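Local coordinates for protein aac(6')-Ii (Enterococcus faecium, PDB 1N71) that acetylates the 6'-amino group of aminoglycoside antibiotics using acetyl-coenzyme A, and so makes its host resistant to them, at residues L20-W25 against P75-E79; G58-A62 against L91-L95; T111-D115 against N162-P167. All blocks are in the same frame, centred on the assembly; numbering follows the deposited sequence.

Contact 1. Residues L20-W25 against P75-E79; sequences LLRLTW and PLVVE. With COA (coenzyme A), chain E.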
loop_
_atom_site.group_PDB
_atom_site.type_symbol
_atom_site.label_atom_id
_atom_site.label_comp_id
_atom_site.label_asym_id
_atom_site.label_seq_id
_atom_site.Cartn_x
_atom_site.Cartn_y
_atom_site.Cartn_z
ATOM N N LEU A 20 17.476 -17.108 2.831
ATOM C CA LEU A 20 17.442 -15.954 3.715
ATOM C C LEU A 20 16.015 -15.497 3.998
ATOM O O LEU A 20 15.689 -15.117 5.123
ATOM C CB LEU A 20 18.244 -14.807 3.098
ATOM C CG LEU A 20 18.422 -13.553 3.954
ATOM C CD1 LEU A 20 19.042 -13.919 5.291
ATOM C CD2 LEU A 20 19.302 -12.563 3.209
ATOM N N LEU A 21 15.166 -15.534 2.977
ATOM C CA LEU A 21 13.774 -15.125 3.128
ATOM C C LEU A 21 12.982 -16.174 3.898
ATOM O O LEU A 21 12.158 -15.839 4.747
ATOM C CB LEU A 21 13.132 -14.900 1.756
ATOM C CG LEU A 21 13.679 -13.731 0.932
ATOM C CD1 LEU A 21 13.045 -13.730 -0.447
ATOM C CD2 LEU A 21 13.393 -12.424 1.653
ATOM N N ARG A 22 13.237 -17.442 3.591
ATOM C CA ARG A 22 12.554 -18.552 4.252
ATOM C C ARG A 22 12.922 -18.615 5.730
ATOM O O ARG A 22 12.059 -18.799 6.587
ATOM C CB ARG A 22 12.924 -19.876 3.581
ATOM N N LEU A 23 14.210 -18.469 6.021
ATOM C CA LEU A 23 14.689 -18.509 7.395
ATOM C C LEU A 23 14.094 -17.363 8.202
ATOM O O LEU A 23 13.505 -17.574 9.264
ATOM C CB LEU A 23 16.214 -18.408 7.424
ATOM C CG LEU A 23 17.015 -19.449 6.640
ATOM C CD1 LEU A 23 18.498 -19.116 6.733
ATOM C CD2 LEU A 23 16.742 -20.844 7.186
ATOM N N THR A 24 14.247 -16.148 7.681
ATOM C CA THR A 24 13.751 -14.942 8.336
ATOM C C THR A 24 12.236 -14.941 8.527
ATOM O O THR A 24 11.740 -14.712 9.631
ATOM C CB THR A 24 14.149 -13.682 7.535
ATOM O OG1 THR A 24 15.571 -13.658 7.357
ATOM C CG2 THR A 24 13.715 -12.423 8.268
ATOM N N TRP A 25 11.505 -15.189 7.445
ATOM C CA TRP A 25 10.047 -15.212 7.486
ATOM C C TRP A 25 9.523 -16.543 6.961
ATOM O O TRP A 25 9.053 -16.631 5.829
ATOM C CB TRP A 25 9.479 -14.070 6.638
ATOM C CG TRP A 25 9.736 -12.701 7.197
ATOM C CD1 TRP A 25 9.174 -12.154 8.315
ATOM C CD2 TRP A 25 10.615 -11.703 6.660
ATOM N NE1 TRP A 25 9.645 -10.875 8.505
ATOM C CE2 TRP A 25 10.531 -10.573 7.504
ATOM C CE3 TRP A 25 11.465 -11.653 5.545
ATOM C CZ2 TRP A 25 11.265 -9.403 7.270
ATOM C CZ3 TRP A 25 12.196 -10.488 5.313
ATOM C CH2 TRP A 25 12.089 -9.381 6.173
ATOM N N PRO A 75 11.594 -6.120 -0.225
ATOM C CA PRO A 75 11.698 -6.252 1.230
ATOM C C PRO A 75 13.053 -5.718 1.679
ATOM O O PRO A 75 13.797 -5.134 0.886
ATOM C CB PRO A 75 11.612 -7.751 1.424
ATOM C CG PRO A 75 12.483 -8.237 0.287
ATOM C CD PRO A 75 12.072 -7.347 -0.889
ATOM N N LEU A 76 13.356 -5.907 2.956
ATOM C CA LEU A 76 14.645 -5.522 3.513
ATOM C C LEU A 76 14.981 -6.603 4.524
ATOM O O LEU A 76 14.281 -6.773 5.524
ATOM C CB LEU A 76 14.602 -4.164 4.218
ATOM C CG LEU A 76 15.917 -3.820 4.941
ATOM C CD1 LEU A 76 17.102 -3.922 3.968
ATOM C CD2 LEU A 76 15.838 -2.421 5.539
ATOM N N VAL A 77 16.042 -7.346 4.253
ATOM C CA VAL A 77 16.443 -8.407 5.155
ATOM C C VAL A 77 17.957 -8.502 5.227
ATOM O O VAL A 77 18.650 -8.362 4.218
ATOM C CB VAL A 77 15.876 -9.768 4.700
ATOM C CG1 VAL A 77 16.381 -10.096 3.310
ATOM C CG2 VAL A 77 16.286 -10.861 5.684
ATOM N N VAL A 78 18.449 -8.718 6.439
ATOM C CA VAL A 78 19.867 -8.864 6.713
ATOM C C VAL A 78 19.983 -10.136 7.547
ATOM O O VAL A 78 19.207 -10.325 8.483
ATOM C CB VAL A 78 20.398 -7.674 7.541
ATOM C CG1 VAL A 78 21.852 -7.917 7.941
ATOM C CG2 VAL A 78 20.270 -6.384 6.738
ATOM N N GLU A 79 20.925 -11.014 7.211
ATOM C CA GLU A 79 21.085 -12.245 7.990
ATOM C C GLU A 79 21.078 -11.877 9.464
ATOM O O GLU A 79 21.795 -10.969 9.882
ATOM C CB GLU A 79 22.402 -12.945 7.661
ATOM C CG GLU A 79 22.532 -13.403 6.231
ATOM C CD GLU A 79 23.733 -14.305 6.031
ATOM O OE1 GLU A 79 24.839 -13.936 6.481
ATOM O OE2 GLU A 79 23.575 -15.380 5.417
HETATM N N1A COA E . 15.303 -1.007 16.736
HETATM C C2A COA E . 15.906 0.173 16.971
HETATM N N3A COA E . 17.000 0.681 16.359
HETATM C C4A COA E . 17.474 -0.177 15.392
HETATM C C5A COA E . 16.965 -1.408 15.047
HETATM C C6A COA E . 15.802 -1.836 15.764
HETATM N N6A COA E . 15.209 -3.004 15.530
HETATM N N7A COA E . 17.709 -1.983 14.027
HETATM C C8A COA E . 18.641 -1.106 13.796
HETATM N N9A COA E . 18.567 0.016 14.587
HETATM C C1B COA E . 19.453 1.190 14.599
HETATM C C2B COA E . 20.876 0.868 15.063
HETATM O O2B COA E . 20.939 0.958 16.491
HETATM C C3B COA E . 21.758 1.952 14.453
HETATM O O3B COA E . 21.593 3.150 15.232
HETATM P P3B COA E . 22.868 3.951 15.811
HETATM O O7A COA E . 23.577 2.952 16.649
HETATM O O8A COA E . 22.261 5.070 16.571
HETATM O O9A COA E . 23.614 4.373 14.600
HETATM C C4B COA E . 21.068 2.171 13.099
HETATM O O4B COA E . 19.716 1.749 13.316
HETATM C C5B COA E . 21.710 1.430 11.917
HETATM O O5B COA E . 21.500 0.018 12.040
HETATM P P1A COA E . 22.138 -1.039 11.001
HETATM O O1A COA E . 23.281 -1.711 11.656
HETATM O O2A COA E . 22.320 -0.377 9.689
HETATM O O3A COA E . 20.925 -2.082 10.872
HETATM P P2A COA E . 20.992 -3.633 10.452
HETATM O O4A COA E . 20.940 -4.457 11.678
HETATM O O5A COA E . 22.068 -3.851 9.464
HETATM O O6A COA E . 19.589 -3.795 9.686
HETATM C CBP COA E . 17.227 -4.280 10.009
HETATM C CCP COA E . 18.371 -3.312 10.274
HETATM C CDP COA E . 15.982 -3.763 10.744
HETATM C CEP COA E . 16.954 -4.328 8.476
HETATM C CAP COA E . 17.653 -5.713 10.551
HETATM O OAP COA E . 17.867 -5.704 11.966
HETATM C C9P COA E . 16.694 -6.834 10.114
HETATM O O9P COA E . 17.001 -7.586 9.178
HETATM N N8P COA E . 15.544 -6.931 10.794
HETATM C C7P COA E . 14.496 -7.915 10.547
HETATM C C6P COA E . 13.659 -7.591 9.312
HETATM C C5P COA E . 12.595 -6.537 9.559
HETATM O O5P COA E . 11.811 -6.646 10.510
HETATM N N4P COA E . 12.568 -5.514 8.693
HETATM C C3P COA E . 11.626 -4.390 8.739
HETATM C C2P COA E . 10.892 -4.204 7.420
HETATM S S1P COA E . 9.121 -3.937 7.623
#
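Val77 is the centre of the contact, met by Leu20, Leu21 and Thr24 of the helix and by Trp25 just beyond it. Leu20 comes tip to tip and touches both methyls, CD2 lying 3.8 Å from Val77 CG1 and CG 3.8 Å from Val77 CG2; Leu21 CD2 also reaches CG1. Thr24 OG1 is 3.3 Å from Val77 CG2. Trp25 slides past in the opposite direction, its CZ3 3.8 Å from Val77 CB. A compact beta-branched residue suits this place, since its two methyls and CB point different ways and meet the helix and the indole at once. Beside it, CH2 of the indole meets the strand backbone edge-on, 3.5 Å from Leu76 O, and Leu20 CD1 rests against CG of Glu79.

The hydroxyl of Thr24 can lie on so apolar a partner because its hydrogen is spent within the helix: with chi1 -56° OG1 donates back to Leu20 O at 2.7 Å, a carbonyl that also takes the backbone N-H of Thr24. Thr24 CG2 covers the centre of one indole face and helps to fix its tilt.

Strand alternation sends Leu76 and Val78 to the other side from Val77. At the edge of the strand, Val78 N donates to coenzyme A O9P at 3.3 Å, with a bent N-H...O angle of 143°, and from the helix side Trp25 CZ2 reaches coenzyme A C6P at 3.6 Å. Segments 20-24 and 75-78 cross at 83°. Backbone pairing of this strand with the pantetheine arm is characteristic of the acetyl-CoA site of GNAT acetyltransferases.

Contact 2. Residues G58-A62 against L91-L95; sequences GFIGA and LVNYL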
loop_
_atom_site.group_PDB
_atom_site.type_symbol
_atom_site.label_atom_id
_atom_site.label_comp_id
_atom_site.label_asym_id
_atom_site.label_seq_id
_atom_site.Cartn_x
_atom_site.Cartn_y
_atom_site.Cartn_z
ATOM N N GLY A 58 22.608 -9.749 2.844
ATOM C CA GLY A 58 21.529 -8.781 2.917
ATOM C C GLY A 58 20.919 -8.469 1.564
ATOM O O GLY A 58 21.586 -8.546 0.530
ATOM N N PHE A 59 19.639 -8.116 1.564
ATOM C CA PHE A 59 18.951 -7.803 0.320
ATOM C C PHE A 59 17.872 -6.758 0.559
ATOM O O PHE A 59 17.223 -6.755 1.604
ATOM C CB PHE A 59 18.296 -9.059 -0.255
ATOM C CG PHE A 59 17.547 -8.823 -1.537
ATOM C CD1 PHE A 59 18.222 -8.772 -2.755
ATOM C CD2 PHE A 59 16.164 -8.630 -1.529
ATOM C CE1 PHE A 59 17.536 -8.533 -3.950
ATOM C CE2 PHE A 59 15.467 -8.393 -2.709
ATOM C CZ PHE A 59 16.155 -8.344 -3.930
ATOM N N ILE A 60 17.692 -5.875 -0.414
ATOM C CA ILE A 60 16.669 -4.843 -0.326
ATOM C C ILE A 60 16.107 -4.620 -1.725
ATOM O O ILE A 60 16.828 -4.720 -2.720
ATOM C CB ILE A 60 17.239 -3.514 0.238
ATOM C CG1 ILE A 60 16.090 -2.548 0.551
ATOM C CG2 ILE A 60 18.206 -2.883 -0.762
ATOM C CD1 ILE A 60 16.528 -1.276 1.261
ATOM N N GLY A 61 14.810 -4.350 -1.804
ATOM C CA GLY A 61 14.197 -4.118 -3.097
ATOM C C GLY A 61 13.197 -2.980 -3.029
ATOM O O GLY A 61 12.833 -2.532 -1.941
ATOM N N ALA A 62 12.764 -2.500 -4.189
ATOM C CA ALA A 62 11.778 -1.427 -4.238
ATOM C C ALA A 62 10.844 -1.654 -5.417
ATOM O O ALA A 62 11.276 -2.058 -6.500
ATOM C CB ALA A 62 12.467 -0.071 -4.359
ATOM N N LEU A 91 22.332 -0.661 2.635
ATOM C CA LEU A 91 21.354 -1.134 1.657
ATOM C C LEU A 91 20.299 -0.063 1.385
ATOM O O LEU A 91 19.935 0.187 0.237
ATOM C CB LEU A 91 20.656 -2.411 2.152
ATOM C CG LEU A 91 21.457 -3.715 2.118
ATOM C CD1 LEU A 91 20.643 -4.841 2.753
ATOM C CD2 LEU A 91 21.818 -4.054 0.679
ATOM N N VAL A 92 19.803 0.569 2.442
ATOM C CA VAL A 92 18.793 1.605 2.272
ATOM C C VAL A 92 19.348 2.790 1.491
ATOM O O VAL A 92 18.703 3.290 0.575
ATOM C CB VAL A 92 18.255 2.072 3.628
ATOM C CG1 VAL A 92 17.373 3.301 3.455
ATOM C CG2 VAL A 92 17.458 0.940 4.263
ATOM N N ASN A 93 20.551 3.231 1.840
ATOM C CA ASN A 93 21.156 4.354 1.136
ATOM C C ASN A 93 21.404 4.037 -0.334
ATOM O O ASN A 93 21.254 4.910 -1.194
ATOM C CB ASN A 93 22.462 4.772 1.818
ATOM C CG ASN A 93 22.225 5.432 3.165
ATOM O OD1 ASN A 93 21.294 6.220 3.322
ATOM N ND2 ASN A 93 23.074 5.126 4.133
ATOM N N TYR A 94 21.773 2.794 -0.634
ATOM C CA TYR A 94 22.019 2.411 -2.019
ATOM C C TYR A 94 20.682 2.381 -2.757
ATOM O O TYR A 94 20.580 2.807 -3.903
ATOM C CB TYR A 94 22.700 1.041 -2.087
ATOM C CG TYR A 94 23.304 0.711 -3.436
ATOM C CD1 TYR A 94 22.508 0.287 -4.495
ATOM C CD2 TYR A 94 24.676 0.827 -3.650
ATOM C CE1 TYR A 94 23.063 -0.015 -5.738
ATOM C CE2 TYR A 94 25.242 0.529 -4.889
ATOM C CZ TYR A 94 24.428 0.108 -5.927
ATOM O OH TYR A 94 24.982 -0.195 -7.152
ATOM N N LEU A 95 19.650 1.873 -2.093
ATOM C CA LEU A 95 18.336 1.825 -2.713
ATOM C C LEU A 95 17.896 3.246 -3.068
ATOM O O LEU A 95 17.418 3.501 -4.171
ATOM C CB LEU A 95 17.317 1.196 -1.757
ATOM C CG LEU A 95 15.862 1.251 -2.240
ATOM C CD1 LEU A 95 15.682 0.372 -3.469
ATOM C CD2 LEU A 95 14.945 0.791 -1.127
#
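Helix 87-101, the connection of the beta-alpha-beta unit between strands 70-78 and 106-112, also packs on strand 55-66, where Ile60 fits among Leu91, Val92 and Leu95. The short segments run in nearly the same direction, 32° apart, so successive turns of the helix meet alternate strand residues. Ile60 divides its branches between them: CG2 lies 3.8 Å from Leu91 CB, the two side chains sliding past each other, while CD1 reaches 3.5 Å from Leu95 CD2. With CG1 anti to the backbone N (chi1 -170°) and the chain extended, that same CD1 also comes up beneath the helix and touches Val92 CG2 at 3.8 Å.

At one end, Leu91 CD1 settles on the bare backbone beside Gly58, 3.6 Å from Phe59 N; lacking a side chain, Gly58 allows this close seat. At the other end small Ala62 receives the second branch of Leu95, and its CB is tight against Leu95 CD1 at 3.4 Å. Every residue that touches is buried, and Leu76 of the neighbouring strand adds to the same layer on both Ile60 and Leu91. This is helix-on-sheet packing in the core of the GNAT fold.

Contact 3. Residues T111-D115 against N162-P167; sequences TDDLD and NGWDKP. With COA (coenzyme A), chain E.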
loop_
_atom_site.group_PDB
_atom_site.type_symbol
_atom_site.label_atom_id
_atom_site.label_comp_id
_atom_site.label_asym_id
_atom_site.label_seq_id
_atom_site.Cartn_x
_atom_site.Cartn_y
_atom_site.Cartn_z
ATOM N N THR A 111 5.677 -1.215 8.136
ATOM C CA THR A 111 6.321 -2.088 9.109
ATOM C C THR A 111 5.260 -2.426 10.154
ATOM O O THR A 111 4.770 -1.553 10.866
ATOM C CB THR A 111 7.554 -1.405 9.763
ATOM O OG1 THR A 111 8.165 -2.307 10.693
ATOM C CG2 THR A 111 7.158 -0.126 10.486
ATOM N N ASP A 112 4.897 -3.700 10.229
ATOM C CA ASP A 112 3.859 -4.136 11.152
ATOM C C ASP A 112 4.326 -4.310 12.592
ATOM O O ASP A 112 5.512 -4.474 12.859
ATOM C CB ASP A 112 3.240 -5.439 10.641
ATOM C CG ASP A 112 2.769 -5.333 9.196
ATOM O OD1 ASP A 112 3.625 -5.360 8.278
ATOM O OD2 ASP A 112 1.545 -5.210 8.976
ATOM N N ASP A 113 3.375 -4.242 13.517
ATOM C CA ASP A 113 3.653 -4.414 14.937
ATOM C C ASP A 113 2.682 -5.498 15.399
ATOM O O ASP A 113 1.550 -5.209 15.779
ATOM C CB ASP A 113 3.397 -3.111 15.703
ATOM C CG ASP A 113 3.806 -3.205 17.167
ATOM O OD1 ASP A 113 4.206 -4.306 17.607
ATOM O OD2 ASP A 113 3.728 -2.183 17.879
ATOM N N LEU A 114 3.134 -6.748 15.346
ATOM C CA LEU A 114 2.305 -7.892 15.721
ATOM C C LEU A 114 2.453 -8.345 17.170
ATOM O O LEU A 114 1.571 -9.021 17.696
ATOM C CB LEU A 114 2.622 -9.085 14.816
ATOM C CG LEU A 114 2.795 -8.818 13.320
ATOM C CD1 LEU A 114 3.198 -10.117 12.632
ATOM C CD2 LEU A 114 1.505 -8.262 12.732
ATOM N N ASP A 115 3.560 -7.986 17.814
ATOM C CA ASP A 115 3.788 -8.409 19.195
ATOM C C ASP A 115 4.154 -7.297 20.170
ATOM O O ASP A 115 5.119 -7.419 20.930
ATOM C CB ASP A 115 4.875 -9.490 19.234
ATOM N N ASN A 162 -3.459 -6.557 10.966
ATOM C CA ASN A 162 -3.135 -7.969 11.120
ATOM C C ASN A 162 -3.949 -8.614 12.235
ATOM O O ASN A 162 -3.586 -9.672 12.742
ATOM C CB ASN A 162 -1.647 -8.096 11.441
ATOM C CG ASN A 162 -0.774 -7.353 10.451
ATOM O OD1 ASN A 162 -0.491 -7.852 9.365
ATOM N ND2 ASN A 162 -0.359 -6.141 10.813
ATOM N N GLY A 163 -5.053 -7.978 12.607
ATOM C CA GLY A 163 -5.877 -8.488 13.687
ATOM C C GLY A 163 -6.050 -7.370 14.696
ATOM O O GLY A 163 -5.398 -6.335 14.589
ATOM N N TRP A 164 -6.913 -7.558 15.688
ATOM C CA TRP A 164 -7.126 -6.504 16.669
ATOM C C TRP A 164 -5.842 -5.987 17.315
ATOM O O TRP A 164 -5.040 -6.755 17.838
ATOM C CB TRP A 164 -8.100 -6.972 17.751
ATOM C CG TRP A 164 -9.471 -7.237 17.210
ATOM C CD1 TRP A 164 -10.051 -8.454 16.992
ATOM C CD2 TRP A 164 -10.424 -6.256 16.786
ATOM N NE1 TRP A 164 -11.309 -8.290 16.458
ATOM C CE2 TRP A 164 -11.561 -6.950 16.320
ATOM C CE3 TRP A 164 -10.426 -4.854 16.752
ATOM C CZ2 TRP A 164 -12.691 -6.290 15.827
ATOM C CZ3 TRP A 164 -11.553 -4.199 16.261
ATOM C CH2 TRP A 164 -12.668 -4.920 15.805
ATOM N N ASP A 165 -5.670 -4.670 17.252
ATOM C CA ASP A 165 -4.531 -3.965 17.824
ATOM C C ASP A 165 -3.148 -4.439 17.387
ATOM O O ASP A 165 -2.191 -4.388 18.160
ATOM C CB ASP A 165 -4.643 -3.962 19.350
ATOM C CG ASP A 165 -5.972 -3.403 19.825
ATOM O OD1 ASP A 165 -6.527 -2.508 19.144
ATOM O OD2 ASP A 165 -6.464 -3.850 20.881
ATOM N N LYS A 166 -3.061 -4.883 16.136
ATOM C CA LYS A 166 -1.815 -5.338 15.518
ATOM C C LYS A 166 -1.790 -4.583 14.193
ATOM O O LYS A 166 -2.021 -5.144 13.121
ATOM C CB LYS A 166 -1.858 -6.845 15.280
ATOM C CG LYS A 166 -1.927 -7.650 16.573
ATOM C CD LYS A 166 -1.949 -9.144 16.309
ATOM C CE LYS A 166 -1.933 -9.918 17.618
ATOM N NZ LYS A 166 -1.935 -11.392 17.392
ATOM N N PRO A 167 -1.501 -3.279 14.262
ATOM C CA PRO A 167 -1.452 -2.387 13.106
ATOM C C PRO A 167 -0.234 -2.477 12.209
ATOM O O PRO A 167 0.759 -3.124 12.534
ATOM C CB PRO A 167 -1.534 -1.020 13.757
ATOM C CG PRO A 167 -0.597 -1.213 14.931
ATOM C CD PRO A 167 -1.024 -2.583 15.474
HETATM N N1A COA E . 15.303 -1.007 16.736
HETATM C C2A COA E . 15.906 0.173 16.971
HETATM N N3A COA E . 17.000 0.681 16.359
HETATM C C4A COA E . 17.474 -0.177 15.392
HETATM C C5A COA E . 16.965 -1.408 15.047
HETATM C C6A COA E . 15.802 -1.836 15.764
HETATM N N6A COA E . 15.209 -3.004 15.530
HETATM N N7A COA E . 17.709 -1.983 14.027
HETATM C C8A COA E . 18.641 -1.106 13.796
HETATM N N9A COA E . 18.567 0.016 14.587
HETATM C C1B COA E . 19.453 1.190 14.599
HETATM C C2B COA E . 20.876 0.868 15.063
HETATM O O2B COA E . 20.939 0.958 16.491
HETATM C C3B COA E . 21.758 1.952 14.453
HETATM O O3B COA E . 21.593 3.150 15.232
HETATM P P3B COA E . 22.868 3.951 15.811
HETATM O O7A COA E . 23.577 2.952 16.649
HETATM O O8A COA E . 22.261 5.070 16.571
HETATM O O9A COA E . 23.614 4.373 14.600
HETATM C C4B COA E . 21.068 2.171 13.099
HETATM O O4B COA E . 19.716 1.749 13.316
HETATM C C5B COA E . 21.710 1.430 11.917
HETATM O O5B COA E . 21.500 0.018 12.040
HETATM P P1A COA E . 22.138 -1.039 11.001
HETATM O O1A COA E . 23.281 -1.711 11.656
HETATM O O2A COA E . 22.320 -0.377 9.689
HETATM O O3A COA E . 20.925 -2.082 10.872
HETATM P P2A COA E . 20.992 -3.633 10.452
HETATM O O4A COA E . 20.940 -4.457 11.678
HETATM O O5A COA E . 22.068 -3.851 9.464
HETATM O O6A COA E . 19.589 -3.795 9.686
HETATM C CBP COA E . 17.227 -4.280 10.009
HETATM C CCP COA E . 18.371 -3.312 10.274
HETATM C CDP COA E . 15.982 -3.763 10.744
HETATM C CEP COA E . 16.954 -4.328 8.476
HETATM C CAP COA E . 17.653 -5.713 10.551
HETATM O OAP COA E . 17.867 -5.704 11.966
HETATM C C9P COA E . 16.694 -6.834 10.114
HETATM O O9P COA E . 17.001 -7.586 9.178
HETATM N N8P COA E . 15.544 -6.931 10.794
HETATM C C7P COA E . 14.496 -7.915 10.547
HETATM C C6P COA E . 13.659 -7.591 9.312
HETATM C C5P COA E . 12.595 -6.537 9.559
HETATM O O5P COA E . 11.811 -6.646 10.510
HETATM N N4P COA E . 12.568 -5.514 8.693
HETATM C C3P COA E . 11.626 -4.390 8.739
HETATM C C2P COA E . 10.892 -4.204 7.420
HETATM S S1P COA E . 9.121 -3.937 7.623
#
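Asp112 and Asn162 both turn CG away from their own carbonyl carbons (chi1 -53° and -52°), and these torsions bring carboxylate and amide together across the gap. Asn162 ND2 donates to Asp112 OD2 at 2.8 Å in a nearly straight bond, meeting the oxygen on its anti side and somewhat out of the carboxylate plane. The acceptor lies close to the plane of the amide, although the two flat groups are turned 72° against each other. The other N-H of the amide goes to Lys166 O at 3.0 Å, from above the carbonyl plane; the backbone Asn162 N shares that oxygen, also at 3.0 Å. Asparagine suits the position because one amide nitrogen can hold its own loop closed and still grip Asp112.

Within the loop, Gly163 to Lys166 form a type II beta turn, and the backbone angles of Gly163 are ones that only glycine accepts comfortably. Leu114 CD2 packs across the amide, 3.4 Å from Asn162 CG. The aliphatic chain of Lys166 passes alongside the carbonyl oxygen of Leu114, CE being 3.6 Å from Leu114 O. Asp113 N donates to Pro167 O at 3.0 Å, while the Asp113 carboxylate turns away to Gly117, Thr118 and Ser121.

Thr111, just before Asp112 on the strand, has OG1 3.6 Å from coenzyme A S1P and is hydrogen-bonded to His142. Since Thr111 pairs with Ile169, the Asp113 bond to Pro167 carries the antiparallel pairing of 106-112 with 168-174 one step further, and Tyr66 of the second subunit packs on Asp112 and Asn162 while Arg178 of that subunit forms a salt bridge with Asp165.

From the N terminus, helix 11-24 comes first, and contact 1 closes a long loop when strand 70-78 returns to it. Contact 2 opens inside that loop, at 58-62, but closes beyond it, at 91-95, so the two cross. They touch directly, since strands 55-66 and 70-78 are antiparallel neighbours joined by backbone pairing. Contact 3 follows in series: strand 106-112, which comes after helix 87-101, waits for the loop 162-167 near the end of the chain. Strands 70-78 and 106-112 are parallel neighbours, and coenzyme A touches both contact 1 and contact 3, bridging the N-terminal and C-terminal parts of the sheet.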